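Local coordinates for protein Asp/Glu-specific dipeptidyl-peptidase (Flavobacterium psychrophilum, PDB 5JXF) that cleaves dipeptides from the N-terminus of oligopeptides as a serine peptidase of family S46, with strict specificity for Asp or Glu at the P1 position, at residues Leu632-Glu643 against Arg704-Phe713. Residues are numbered along the deposited sequence; the frame is centred on the assembly and turned at random.
Sequences LYNNKDYGQYGE and RYVLFIVDKF
The ring of Tyr-641 lies with one face on the backbone of helix 703-713, Phe-708 N standing 3.9 Å above its plane near the centre, while Gln-640 CG covers the opposite face toward the rim. At one edge, in the ring plane, sits Asp-711 OD2, hydrogen-bonded by Tyr-641 OH at 2.4 Å, a length so short that its exact geometry is doubtful; ring and carboxylate planes are 78° apart, and the same oxygen also has a salt bridge to Lys-717. Leu-707 flanks the ring, its CB 3.6 Å from Tyr-641 CE1. A phenylalanine here would keep the ring on the helix but would probably leave Asp-711 OD2 without its hydroxyl partner, with Lys-717 still paired to it. Tyr-638 turns its edge toward the face of Phe-708 in an offset edge-to-face pair, centroids 5.8 Å apart and planes at 72°. In the plane of the Phe-708 ring, Asp-637 O approaches the edge at CE1 (3.2 Å), and Leu-632 CB packs against CZ at 3.8 Å. Helix 627-635 ends in a Schellman motif, with Lys-636 at positive phi: Asp-637 N bonds to Leu-632 O and Lys-636 N, weakly, to Tyr-633 O. The chain then runs along helix 703-713, which directly follows strand 698-702 of the eight-stranded antiparallel sheet. The Lys-712 chain, bent at chi2 and chi4, crosses Asp-637 at about a right angle, bringing Lys-712 CE to 3.2 Å from Asp-637 OD1. Farther along, Arg-704 NH1 donates in its guanidinium plane to Glu-643 OE2 (3.0 Å, 161°), from above the carboxylate plane; Asp-702 pairs with NH2, and a water links NH1 to Gly-642 O.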
loop_
_atom_site.group_PDB
_atom_site.type_symbol
_atom_site.label_atom_id
_atom_site.label_comp_id
_atom_site.label_asym_id
_atom_site.label_seq_id
_atom_site.Cartn_x
_atom_site.Cartn_y
_atom_site.Cartn_z
ATOM N N LEU A 632 -9.028 16.302 20.356
ATOM C CA LEU A 632 -8.919 15.316 21.412
ATOM C C LEU A 632 -7.582 14.611 21.293
ATOM O O LEU A 632 -6.926 14.348 22.299
ATOM C CB LEU A 632 -10.085 14.301 21.358
ATOM C CG LEU A 632 -11.418 14.909 21.790
ATOM C CD1 LEU A 632 -12.594 14.034 21.331
ATOM C CD2 LEU A 632 -11.456 15.124 23.299
ATOM N N TYR A 633 -7.183 14.313 20.057
ATOM C CA TYR A 633 -5.892 13.684 19.799
ATOM C C TYR A 633 -4.763 14.601 20.264
ATOM O O TYR A 633 -3.828 14.150 20.917
ATOM C CB TYR A 633 -5.712 13.353 18.312
ATOM C CG TYR A 633 -4.306 12.868 17.962
ATOM C CD1 TYR A 633 -3.842 11.630 18.398
ATOM C CD2 TYR A 633 -3.435 13.667 17.222
ATOM C CE1 TYR A 633 -2.550 11.186 18.086
ATOM C CE2 TYR A 633 -2.141 13.234 16.896
ATOM C CZ TYR A 633 -1.707 11.997 17.335
ATOM O OH TYR A 633 -0.443 11.558 17.017
ATOM N N ASN A 634 -4.860 15.883 19.928
ATOM C CA ASN A 634 -3.800 16.841 20.265
ATOM C C ASN A 634 -3.694 17.058 21.766
ATOM O O ASN A 634 -2.607 17.293 22.279
ATOM C CB ASN A 634 -4.021 18.192 19.577
ATOM C CG ASN A 634 -3.644 18.185 18.103
ATOM O OD1 ASN A 634 -2.779 17.420 17.653
ATOM N ND2 ASN A 634 -4.265 19.083 17.345
ATOM N N ASN A 635 -4.829 16.989 22.460
ATOM C CA ASN A 635 -4.859 17.072 23.921
ATOM C C ASN A 635 -4.575 15.739 24.608
ATOM O O ASN A 635 -4.290 15.704 25.804
ATOM C CB ASN A 635 -6.214 17.586 24.406
ATOM C CG ASN A 635 -6.287 19.093 24.444
ATOM O OD1 ASN A 635 -5.694 19.779 23.608
ATOM N ND2 ASN A 635 -7.017 19.624 25.428
ATOM N N LYS A 636 -4.691 14.644 23.855
ATOM C CA LYS A 636 -4.529 13.296 24.401
ATOM C C LYS A 636 -5.518 13.102 25.547
ATOM O O LYS A 636 -5.247 12.412 26.534
ATOM C CB LYS A 636 -3.085 13.058 24.865
ATOM C CG LYS A 636 -2.049 13.235 23.766
ATOM C CD LYS A 636 -2.035 12.067 22.783
ATOM C CE LYS A 636 -1.065 12.334 21.625
ATOM N NZ LYS A 636 -1.585 13.425 20.762
ATOM N N ASP A 637 -6.667 13.746 25.397
ATOM C CA ASP A 637 -7.742 13.678 26.373
ATOM C C ASP A 637 -8.509 12.364 26.194
ATOM O O ASP A 637 -9.567 12.323 25.556
ATOM C CB ASP A 637 -8.649 14.896 26.211
ATOM C CG ASP A 637 -9.709 14.981 27.273
ATOM O OD1 ASP A 637 -9.612 14.263 28.295
ATOM O OD2 ASP A 637 -10.629 15.798 27.080
ATOM N N TYR A 638 -7.962 11.295 26.767
ATOM C CA TYR A 638 -8.473 9.948 26.533
ATOM C C TYR A 638 -9.252 9.432 27.729
ATOM O O TYR A 638 -10.055 8.502 27.598
ATOM C CB TYR A 638 -7.323 8.987 26.206
ATOM C CG TYR A 638 -6.599 9.329 24.921
ATOM C CD1 TYR A 638 -7.262 9.990 23.892
ATOM C CD2 TYR A 638 -5.257 9.011 24.743
ATOM C CE1 TYR A 638 -6.620 10.310 22.726
ATOM C CE2 TYR A 638 -4.603 9.326 23.564
ATOM C CZ TYR A 638 -5.288 9.983 22.564
ATOM O OH TYR A 638 -4.681 10.309 21.389
ATOM N N GLY A 639 -9.008 10.045 28.885
ATOM C CA GLY A 639 -9.607 9.619 30.135
ATOM C C GLY A 639 -9.382 8.146 30.411
ATOM O O GLY A 639 -8.334 7.585 30.064
ATOM N N GLN A 640 -10.391 7.506 30.993
ATOM C CA GLN A 640 -10.286 6.100 31.374
ATOM C C GLN A 640 -10.264 5.167 30.174
ATOM O O GLN A 640 -10.208 3.951 30.341
ATOM C CB GLN A 640 -11.440 5.695 32.281
ATOM C CG GLN A 640 -12.807 5.742 31.612
ATOM C CD GLN A 640 -13.909 5.364 32.581
ATOM O OE1 GLN A 640 -13.634 4.995 33.725
ATOM N NE2 GLN A 640 -15.166 5.461 32.134
ATOM N N TYR A 641 -10.315 5.724 28.970
ATOM C CA TYR A 641 -10.285 4.890 27.774
ATOM C C TYR A 641 -8.883 4.757 27.190
ATOM O O TYR A 641 -8.667 3.989 26.259
ATOM C CB TYR A 641 -11.225 5.455 26.721
ATOM C CG TYR A 641 -12.539 5.845 27.304
ATOM C CD1 TYR A 641 -13.388 4.886 27.844
ATOM C CD2 TYR A 641 -12.920 7.171 27.347
ATOM C CE1 TYR A 641 -14.598 5.250 28.402
ATOM C CE2 TYR A 641 -14.117 7.544 27.899
ATOM C CZ TYR A 641 -14.958 6.578 28.421
ATOM O OH TYR A 641 -16.154 6.964 28.966
ATOM N N GLY A 642 -7.936 5.513 27.733
ATOM C CA GLY A 642 -6.575 5.478 27.235
ATOM C C GLY A 642 -5.697 4.408 27.856
ATOM O O GLY A 642 -6.007 3.845 28.893
ATOM N N GLU A 643 -4.573 4.141 27.201
ATOM C CA GLU A 643 -3.647 3.101 27.622
ATOM C C GLU A 643 -2.227 3.639 27.514
ATOM O O GLU A 643 -1.650 3.616 26.426
ATOM C CB GLU A 643 -3.819 1.856 26.745
ATOM C CG GLU A 643 -2.892 0.698 27.081
ATOM C CD GLU A 643 -3.135 -0.510 26.189
ATOM O OE1 GLU A 643 -2.704 -0.478 25.012
ATOM O OE2 GLU A 643 -3.783 -1.479 26.659
ATOM N N ARG A 704 -12.929 0.298 23.949
ATOM C CA ARG A 704 -12.389 1.559 24.468
ATOM C C ARG A 704 -12.569 2.739 23.495
ATOM O O ARG A 704 -12.890 3.842 23.917
ATOM C CB ARG A 704 -10.911 1.405 24.831
ATOM C CG ARG A 704 -10.706 0.543 26.071
ATOM C CD ARG A 704 -9.240 0.243 26.295
ATOM N NE ARG A 704 -8.715 -0.615 25.239
ATOM C CZ ARG A 704 -7.469 -1.081 25.202
ATOM N NH1 ARG A 704 -6.620 -0.773 26.177
ATOM N NH2 ARG A 704 -7.072 -1.861 24.192
ATOM N N TYR A 705 -12.395 2.508 22.200
ATOM C CA TYR A 705 -12.619 3.558 21.192
ATOM C C TYR A 705 -14.101 3.890 21.017
ATOM O O TYR A 705 -14.463 5.060 20.848
ATOM C CB TYR A 705 -12.021 3.139 19.846
ATOM C CG TYR A 705 -11.998 4.259 18.821
ATOM C CD1 TYR A 705 -11.423 5.489 19.124
ATOM C CD2 TYR A 705 -12.513 4.076 17.553
ATOM C CE1 TYR A 705 -11.395 6.511 18.204
ATOM C CE2 TYR A 705 -12.486 5.088 16.622
ATOM C CZ TYR A 705 -11.922 6.300 16.955
ATOM O OH TYR A 705 -11.915 7.303 16.034
ATOM N N VAL A 706 -14.954 2.857 21.032
ATOM C CA VAL A 706 -16.394 3.093 20.992
ATOM C C VAL A 706 -16.823 4.029 22.119
ATOM O O VAL A 706 -17.450 5.069 21.885
ATOM C CB VAL A 706 -17.187 1.776 21.096
ATOM C CG1 VAL A 706 -18.688 2.059 21.169
ATOM C CG2 VAL A 706 -16.849 0.879 19.914
ATOM N N LEU A 707 -16.456 3.676 23.344
ATOM C CA LEU A 707 -16.874 4.473 24.495
ATOM C C LEU A 707 -16.260 5.880 24.456
ATOM O O LEU A 707 -16.941 6.871 24.730
ATOM C CB LEU A 707 -16.508 3.761 25.798
ATOM C CG LEU A 707 -17.074 2.358 26.044
ATOM C CD1 LEU A 707 -16.495 1.795 27.331
ATOM C CD2 LEU A 707 -18.606 2.353 26.098
ATOM N N PHE A 708 -14.985 5.962 24.089
ATOM C CA PHE A 708 -14.337 7.253 23.845
ATOM C C PHE A 708 -15.154 8.132 22.887
ATOM O O PHE A 708 -15.350 9.321 23.130
ATOM C CB PHE A 708 -12.922 7.053 23.278
ATOM C CG PHE A 708 -12.234 8.331 22.890
ATOM C CD1 PHE A 708 -11.551 9.090 23.840
ATOM C CD2 PHE A 708 -12.257 8.775 21.581
ATOM C CE1 PHE A 708 -10.912 10.274 23.483
ATOM C CE2 PHE A 708 -11.609 9.953 21.214
ATOM C CZ PHE A 708 -10.938 10.709 22.170
ATOM N N ILE A 709 -15.640 7.548 21.801
ATOM C CA ILE A 709 -16.358 8.349 20.828
ATOM C C ILE A 709 -17.725 8.770 21.400
ATOM O O ILE A 709 -18.119 9.930 21.293
ATOM C CB ILE A 709 -16.528 7.590 19.519
ATOM C CG1 ILE A 709 -15.169 7.437 18.837
ATOM C CG2 ILE A 709 -17.500 8.316 18.603
ATOM C CD1 ILE A 709 -14.638 8.755 18.268
ATOM N N VAL A 710 -18.430 7.831 22.027
ATOM C CA VAL A 710 -19.690 8.145 22.696
ATOM C C VAL A 710 -19.509 9.274 23.720
ATOM O O VAL A 710 -20.326 10.209 23.836
ATOM C CB VAL A 710 -20.255 6.895 23.411
ATOM C CG1 VAL A 710 -21.481 7.268 24.219
ATOM C CG2 VAL A 710 -20.547 5.794 22.396
ATOM N N ASP A 711 -18.405 9.186 24.446
ATOM C CA ASP A 711 -18.179 10.026 25.603
ATOM C C ASP A 711 -17.453 11.334 25.267
ATOM O O ASP A 711 -18.049 12.413 25.330
ATOM C CB ASP A 711 -17.382 9.229 26.636
ATOM C CG ASP A 711 -17.210 9.954 27.934
ATOM O OD1 ASP A 711 -17.486 11.168 27.993
ATOM O OD2 ASP A 711 -16.791 9.295 28.908
ATOM N N LYS A 712 -16.160 11.242 24.958
ATOM C CA LYS A 712 -15.341 12.447 24.792
ATOM C C LYS A 712 -15.744 13.237 23.558
ATOM O O LYS A 712 -15.696 14.463 23.564
ATOM C CB LYS A 712 -13.859 12.088 24.716
ATOM C CG LYS A 712 -13.261 11.706 26.058
ATOM C CD LYS A 712 -13.060 12.954 26.938
ATOM C CE LYS A 712 -12.365 12.587 28.231
ATOM N NZ LYS A 712 -13.024 11.392 28.833
ATOM N N PHE A 713 -16.162 12.533 22.507
ATOM C CA PHE A 713 -16.450 13.193 21.246
ATOM C C PHE A 713 -17.884 13.722 21.214
ATOM O O PHE A 713 -18.108 14.898 20.917
ATOM C CB PHE A 713 -16.189 12.241 20.071
ATOM C CG PHE A 713 -16.448 12.853 18.714
ATOM C CD1 PHE A 713 -15.494 13.638 18.097
ATOM C CD2 PHE A 713 -17.655 12.631 18.054
ATOM C CE1 PHE A 713 -15.731 14.203 16.847
ATOM C CE2 PHE A 713 -17.910 13.194 16.812
ATOM C CZ PHE A 713 -16.942 13.974 16.197
HETATM O O HOH W 1 -7.161 1.243 28.690
#